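Local coordinates for protein isoprenyl transferase (Campylobacter jejuni, PDB 3UGS) that probably condenses isopentenyl diphosphate with allylic diphosphates to build long cis-polyprenyl diphosphates such as undecaprenyl diphosphate, using magnesium, at residues L10-D15 with L54-F59; N177-S182 with F196-F201. All blocks are in the same frame, centred on the assembly; numbering follows the deposited sequence.

Contact 1 of 2, residues L10-D15 with L54-F59. With FFT ((2Z,6Z)-3,7,11-trimethyldodeca-2,6,10-trien-1-yl dihydrogen phosphate), chain C.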
loop_
_atom_site.group_PDB
_atom_site.type_symbol
_atom_site.label_atom_id
_atom_site.label_comp_id
_atom_site.label_asym_id
_atom_site.label_seq_id
_atom_site.Cartn_x
_atom_site.Cartn_y
_atom_site.Cartn_z
ATOM N N LEU A 10 -4.951 1.090 14.198
ATOM C CA LEU A 10 -4.016 -0.007 14.074
ATOM C C LEU A 10 -4.608 -1.079 13.180
ATOM O O LEU A 10 -5.733 -1.547 13.415
ATOM C CB LEU A 10 -3.701 -0.582 15.439
ATOM C CG LEU A 10 -2.795 -1.826 15.476
ATOM C CD1 LEU A 10 -1.408 -1.593 14.893
ATOM C CD2 LEU A 10 -2.695 -2.324 16.918
ATOM N N ALA A 11 -3.852 -1.448 12.159
ATOM C CA ALA A 11 -4.248 -2.546 11.257
ATOM C C ALA A 11 -3.291 -3.729 11.393
ATOM O O ALA A 11 -2.057 -3.575 11.511
ATOM C CB ALA A 11 -4.331 -2.096 9.809
ATOM N N VAL A 12 -3.891 -4.915 11.338
ATOM C CA VAL A 12 -3.173 -6.149 11.546
ATOM C C VAL A 12 -3.530 -7.213 10.540
ATOM O O VAL A 12 -4.712 -7.509 10.286
ATOM C CB VAL A 12 -3.427 -6.704 12.960
ATOM C CG1 VAL A 12 -2.748 -8.054 13.131
ATOM C CG2 VAL A 12 -2.943 -5.720 14.014
ATOM N N VAL A 13 -2.488 -7.792 9.984
ATOM C CA VAL A 13 -2.613 -8.948 9.132
ATOM C C VAL A 13 -1.570 -9.979 9.502
ATOM O O VAL A 13 -0.407 -9.679 9.745
ATOM C CB VAL A 13 -2.509 -8.648 7.629
ATOM C CG1 VAL A 13 -1.183 -7.982 7.303
ATOM C CG2 VAL A 13 -2.674 -9.967 6.830
ATOM N N MET A 14 -2.012 -11.218 9.533
ATOM C CA MET A 14 -1.105 -12.347 9.857
ATOM C C MET A 14 -0.866 -13.189 8.621
ATOM O O MET A 14 -1.663 -13.210 7.714
ATOM C CB MET A 14 -1.678 -13.197 10.979
ATOM C CG MET A 14 -2.174 -12.343 12.140
ATOM S SD MET A 14 -3.624 -13.054 12.936
ATOM C CE MET A 14 -4.018 -11.773 14.130
ATOM N N ASP A 15 0.261 -13.857 8.590
ATOM C CA ASP A 15 0.550 -14.785 7.500
ATOM C C ASP A 15 -0.660 -15.663 7.236
ATOM O O ASP A 15 -1.234 -16.276 8.107
ATOM C CB ASP A 15 1.732 -15.675 7.790
ATOM C CG ASP A 15 3.045 -15.004 7.508
ATOM O OD1 ASP A 15 4.049 -15.747 7.489
ATOM O OD2 ASP A 15 3.083 -13.758 7.300
ATOM N N LEU A 54 -9.183 -0.852 15.509
ATOM C CA LEU A 54 -8.381 -2.036 15.286
ATOM C C LEU A 54 -8.942 -2.804 14.111
ATOM O O LEU A 54 -10.092 -3.256 14.122
ATOM C CB LEU A 54 -8.309 -2.924 16.524
ATOM C CG LEU A 54 -7.631 -4.273 16.337
ATOM C CD1 LEU A 54 -6.120 -4.142 16.177
ATOM C CD2 LEU A 54 -8.007 -5.185 17.521
ATOM N N SER A 55 -8.092 -2.949 13.108
ATOM C CA SER A 55 -8.501 -3.515 11.839
ATOM C C SER A 55 -7.811 -4.821 11.607
ATOM O O SER A 55 -6.593 -4.933 11.692
ATOM C CB SER A 55 -8.267 -2.558 10.684
ATOM O OG SER A 55 -9.217 -1.484 10.712
ATOM N N LEU A 56 -8.647 -5.821 11.326
ATOM C CA LEU A 56 -8.180 -7.223 11.171
ATOM C C LEU A 56 -8.586 -7.788 9.841
ATOM O O LEU A 56 -9.645 -7.497 9.374
ATOM C CB LEU A 56 -8.694 -8.152 12.292
ATOM C CG LEU A 56 -8.515 -7.590 13.714
ATOM C CD1 LEU A 56 -9.274 -8.489 14.688
ATOM C CD2 LEU A 56 -7.023 -7.408 14.106
ATOM N N PHE A 57 -7.712 -8.604 9.274
ATOM C CA PHE A 57 -7.898 -9.184 7.954
ATOM C C PHE A 57 -8.252 -10.647 8.060
ATOM O O PHE A 57 -7.428 -11.474 8.346
ATOM C CB PHE A 57 -6.644 -9.044 7.064
ATOM C CG PHE A 57 -6.948 -8.975 5.578
ATOM C CD1 PHE A 57 -8.224 -9.229 5.083
ATOM C CD2 PHE A 57 -5.961 -8.640 4.678
ATOM C CE1 PHE A 57 -8.486 -9.131 3.720
ATOM C CE2 PHE A 57 -6.224 -8.542 3.328
ATOM C CZ PHE A 57 -7.478 -8.791 2.852
ATOM N N ALA A 58 -9.492 -10.957 7.753
ATOM C CA ALA A 58 -9.982 -12.350 7.871
ATOM C C ALA A 58 -9.922 -13.117 6.556
ATOM O O ALA A 58 -9.326 -14.178 6.468
ATOM C CB ALA A 58 -11.399 -12.361 8.421
ATOM N N PHE A 59 -10.578 -12.545 5.555
ATOM C CA PHE A 59 -10.763 -13.167 4.233
ATOM C C PHE A 59 -10.850 -12.083 3.128
ATOM O O PHE A 59 -11.578 -11.062 3.224
ATOM C CB PHE A 59 -12.044 -14.033 4.204
ATOM C CG PHE A 59 -12.147 -14.971 3.005
ATOM C CD1 PHE A 59 -11.638 -16.249 3.057
ATOM C CD2 PHE A 59 -12.781 -14.571 1.837
ATOM C CE1 PHE A 59 -11.756 -17.126 1.968
ATOM C CE2 PHE A 59 -12.891 -15.418 0.738
ATOM C CZ PHE A 59 -12.362 -16.694 0.796
HETATM O O3 FFT C . 0.036 -12.039 2.451
HETATM P P FFT C . -0.535 -13.363 2.884
HETATM O O1 FFT C . -0.136 -13.750 4.276
HETATM O O2 FFT C . -0.362 -14.408 1.797
HETATM O O FFT C . -2.144 -13.205 3.009
HETATM C C14 FFT C . -2.734 -12.438 4.079
HETATM C C13 FFT C . -4.220 -12.258 3.866
HETATM C C11 FFT C . -5.128 -12.636 4.761
HETATM C C12 FFT C . -6.572 -12.443 4.494
HETATM C C10 FFT C . -4.733 -13.179 6.108
HETATM C C9 FFT C . -5.346 -14.521 6.383
HETATM C C8 FFT C . -4.673 -15.151 7.588
HETATM C C6 FFT C . -5.340 -15.372 8.737
HETATM C C7 FFT C . -4.676 -16.025 9.927
HETATM C C5 FFT C . -6.784 -14.967 8.838
HETATM C C4 FFT C . -7.432 -15.944 9.792
HETATM C C3 FFT C . -8.939 -15.892 9.724
HETATM C C1 FFT C . -9.661 -16.421 10.742
HETATM C C2 FFT C . -8.965 -17.056 11.935
HETATM C C FFT C . -11.173 -16.361 10.670
HETATM O O HOH W 1 -5.352 -10.985 9.548
#
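Val-12 and Ser-55 tie two neighbouring strands at the centre of the parallel sheet of a cis-prenyltransferase fold. Val-12 N donates to Ser-55 O over 2.7 Å, and Ser-55 N to Leu-10 O over 2.8 Å. Farther along, Phe-57 N reaches Val-12 O only weakly at 3.4 Å.

On the face that meets helix 34-48, Leu-10 and Leu-54 run side by side with the same rotamer, CG anti to the backbone N in both, which brings CD2 of Leu-10 to 3.9 Å from CD1 of Leu-54. Leu-56 has its CG beside its own N instead (chi1 -48°), and its CD2 turns back to Val-12 CB at 3.8 Å. The opposite face carries Ala-11 beside Ser-55, whose hydroxyl is hydrogen-bonded to the side chains of His-9 and Asn-129.

At the C-terminal end the strands line the pocket of (2Z,6Z)-farnesyl monophosphate. With chi1 at 58°, Val-13 holds CG2 opposite its backbone N and directs it to ligand C14 at 3.7 Å; the same methyl also touches Phe-57 CB, while ligand methyl C12 sits over the centre of the Phe-57 ring, 3.6 Å above its plane.

Contact 2 of 2, residues N177-S182 with F196-F201; sequences NAKRLS and FSETLF. With FFT ((2Z,6Z)-3,7,11-trimethyldodeca-2,6,10-trien-1-yl dihydrogen phosphate), chain C.
Phosphate oxygen O3 of the bound (2Z,6Z)-farnesyl monophosphate is gripped by Ser-182 OG at 2.6 Å and by Arg-180 NE at 2.9 Å, the latter bond nearly straight (172°). Arg-180 NH2 adds a bond to phosphate oxygen O2, also 2.9 Å long, so the two oxygens meet neighbouring nitrogens of one guanidinium. The extended chain from CG to NE carries this group to the phosphate, and Ala-178 CB lies 3.7 Å above one of its faces, offset toward the rim. Arg-180 NH1 forms a salt bridge with Glu-193 of the second subunit and a hydrogen bond to the backbone O of Glu-220 of that same subunit, which probably helps fix the rotation of the guanidinium.

This loop, leaving strand 171-175, supplies part of the phosphate site of the cis-prenyltransferase fold, which Arg-174 and Gly-16 complete, and it packs against the end of strand 193-197. There Phe-196 CE1 approaches Lys-179 CA at 3.7 Å. The lysine chain bends at chi2 (-117°), laying CD over a face of the Phe-196 ring in a CH-pi contact, 4.0 Å from the centroid and displaced toward the rim. A second bend at chi4 brings NZ to Glu-198; the lysine and glutamate side chains cross at about a right angle, and the salt bridge from NZ to Glu-198 OE2 is long at 3.7 Å. The same ammonium makes a weak hydrogen bond to Asn-177 O.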
loop_
_atom_site.group_PDB
_atom_site.type_symbol
_atom_site.label_atom_id
_atom_site.label_comp_id
_atom_site.label_asym_id
_atom_site.label_seq_id
_atom_site.Cartn_x
_atom_site.Cartn_y
_atom_site.Cartn_z
ATOM N N ASN A 177 5.963 -14.062 8.463
ATOM C CA ASN A 177 7.143 -13.861 7.615
ATOM C C ASN A 177 6.911 -13.177 6.234
ATOM O O ASN A 177 7.847 -12.668 5.618
ATOM C CB ASN A 177 7.915 -15.164 7.419
ATOM C CG ASN A 177 9.309 -14.911 6.889
ATOM O OD1 ASN A 177 10.022 -13.990 7.358
ATOM N ND2 ASN A 177 9.689 -15.669 5.872
ATOM N N ALA A 178 5.659 -13.152 5.790
ATOM C CA ALA A 178 5.254 -12.483 4.510
ATOM C C ALA A 178 5.518 -10.980 4.573
ATOM O O ALA A 178 5.212 -10.323 5.552
ATOM C CB ALA A 178 3.781 -12.716 4.184
ATOM N N LYS A 179 6.132 -10.465 3.534
ATOM C CA LYS A 179 6.422 -9.043 3.443
ATOM C C LYS A 179 5.650 -8.379 2.327
ATOM O O LYS A 179 6.149 -8.241 1.210
ATOM C CB LYS A 179 7.894 -8.784 3.198
ATOM C CG LYS A 179 8.816 -9.490 4.153
ATOM C CD LYS A 179 9.635 -8.517 4.991
ATOM C CE LYS A 179 10.491 -9.268 5.993
ATOM N NZ LYS A 179 9.635 -10.168 6.837
ATOM N N ARG A 180 4.455 -7.914 2.673
ATOM C CA ARG A 180 3.481 -7.444 1.672
ATOM C C ARG A 180 2.155 -7.071 2.301
ATOM O O ARG A 180 1.910 -7.433 3.435
ATOM C CB ARG A 180 3.270 -8.488 0.598
ATOM C CG ARG A 180 2.810 -9.816 1.165
ATOM C CD ARG A 180 2.612 -10.839 0.075
ATOM N NE ARG A 180 2.240 -12.142 0.611
ATOM C CZ ARG A 180 2.877 -13.283 0.355
ATOM N NH1 ARG A 180 3.953 -13.304 -0.427
ATOM N NH2 ARG A 180 2.406 -14.410 0.864
ATOM N N LEU A 181 1.342 -6.310 1.575
ATOM C CA LEU A 181 0.048 -5.813 2.126
ATOM C C LEU A 181 -1.144 -6.637 1.722
ATOM O O LEU A 181 -2.198 -6.574 2.306
ATOM C CB LEU A 181 -0.215 -4.351 1.769
ATOM C CG LEU A 181 0.816 -3.354 2.381
ATOM C CD1 LEU A 181 0.259 -1.943 2.286
ATOM C CD2 LEU A 181 1.157 -3.677 3.823
ATOM N N SER A 182 -0.924 -7.403 0.686
ATOM C CA SER A 182 -1.930 -8.305 0.145
ATOM C C SER A 182 -3.326 -7.701 0.085
ATOM O O SER A 182 -4.251 -8.170 0.719
ATOM C CB SER A 182 -1.963 -9.592 0.944
ATOM O OG SER A 182 -0.776 -10.293 0.700
ATOM N N PHE A 196 6.926 -5.046 10.240
ATOM C CA PHE A 196 6.966 -6.512 10.108
ATOM C C PHE A 196 7.535 -7.178 11.365
ATOM O O PHE A 196 8.713 -7.079 11.633
ATOM C CB PHE A 196 7.825 -6.953 8.920
ATOM C CG PHE A 196 7.350 -6.429 7.596
ATOM C CD1 PHE A 196 6.096 -6.792 7.083
ATOM C CD2 PHE A 196 8.158 -5.595 6.845
ATOM C CE1 PHE A 196 5.660 -6.308 5.857
ATOM C CE2 PHE A 196 7.724 -5.121 5.614
ATOM C CZ PHE A 196 6.473 -5.479 5.119
ATOM N N SER A 197 6.676 -7.807 12.150
ATOM C CA SER A 197 7.144 -8.626 13.287
ATOM C C SER A 197 7.093 -10.094 12.923
ATOM O O SER A 197 6.032 -10.633 12.597
ATOM C CB SER A 197 6.368 -8.394 14.572
ATOM O OG SER A 197 4.999 -8.685 14.389
ATOM N N GLU A 198 8.260 -10.720 12.979
ATOM C CA GLU A 198 8.404 -12.110 12.502
ATOM C C GLU A 198 8.257 -13.099 13.663
ATOM O O GLU A 198 9.175 -13.390 14.413
ATOM C CB GLU A 198 9.682 -12.320 11.723
ATOM C CG GLU A 198 9.765 -11.401 10.517
ATOM C CD GLU A 198 11.098 -11.490 9.788
ATOM O OE1 GLU A 198 11.881 -10.510 9.852
ATOM O OE2 GLU A 198 11.369 -12.543 9.153
ATOM N N THR A 199 7.044 -13.580 13.780
ATOM C CA THR A 199 6.608 -14.382 14.895
ATOM C C THR A 199 5.240 -14.881 14.523
ATOM O O THR A 199 4.685 -14.475 13.520
ATOM C CB THR A 199 6.480 -13.545 16.183
ATOM O OG1 THR A 199 5.780 -12.328 15.894
ATOM C CG2 THR A 199 7.849 -13.206 16.746
ATOM N N LEU A 200 4.679 -15.755 15.327
ATOM C CA LEU A 200 3.298 -16.142 15.092
ATOM C C LEU A 200 2.496 -15.211 15.986
ATOM O O LEU A 200 3.047 -14.514 16.832
ATOM C CB LEU A 200 3.055 -17.623 15.375
ATOM N N PHE A 201 1.199 -15.162 15.770
ATOM C CA PHE A 201 0.361 -14.205 16.501
ATOM C C PHE A 201 0.329 -14.649 17.961
ATOM O O PHE A 201 0.406 -13.850 18.895
ATOM C CB PHE A 201 -1.036 -14.199 15.930
ATOM C CG PHE A 201 -1.964 -13.232 16.591
ATOM C CD1 PHE A 201 -1.684 -11.878 16.605
ATOM C CD2 PHE A 201 -3.149 -13.673 17.162
ATOM C CE1 PHE A 201 -2.554 -10.984 17.190
ATOM C CE2 PHE A 201 -4.030 -12.785 17.740
ATOM C CZ PHE A 201 -3.728 -11.439 17.759
HETATM O O3 FFT C . 0.036 -12.039 2.451
HETATM P P FFT C . -0.535 -13.363 2.884
HETATM O O1 FFT C . -0.136 -13.750 4.276
HETATM O O2 FFT C . -0.362 -14.408 1.797
HETATM O O FFT C . -2.144 -13.205 3.009
HETATM C C14 FFT C . -2.734 -12.438 4.079
HETATM C C13 FFT C . -4.220 -12.258 3.866
HETATM C C11 FFT C . -5.128 -12.636 4.761
HETATM C C12 FFT C . -6.572 -12.443 4.494
HETATM C C10 FFT C . -4.733 -13.179 6.108
HETATM C C9 FFT C . -5.346 -14.521 6.383
HETATM C C8 FFT C . -4.673 -15.151 7.588
HETATM C C6 FFT C . -5.340 -15.372 8.737
HETATM C C7 FFT C . -4.676 -16.025 9.927
HETATM C C5 FFT C . -6.784 -14.967 8.838
HETATM C C4 FFT C . -7.432 -15.944 9.792
HETATM C C3 FFT C . -8.939 -15.892 9.724
HETATM C C1 FFT C . -9.661 -16.421 10.742
HETATM C C2 FFT C . -8.965 -17.056 11.935
HETATM C C FFT C . -11.173 -16.361 10.670
#

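In the fold
Contact 1 is core and contact 2 surface, their centres about 11 Å apart, both reaching the same sheet. In contact 1, adjacent strands pair through their backbones and apolar side chains; in contact 2, a loop meets the end of strand 193-197 through side-chain packing and a long ion pair. Strand 171-175 lies between strands 9-14 and 193-197, and the loop 177-182 follows it. The contacts converge on the ligand: 10-15 and 54-59 meet mainly its prenyl chain, whereas 177-182 holds its phosphate near the second subunit. Asp-15, a probable catalytic and magnesium-binding residue, joins them directly, its carboxylate probably accepting from the backbone N atoms of Asn-177 and Ala-178. Met-14 also packs on Phe-201.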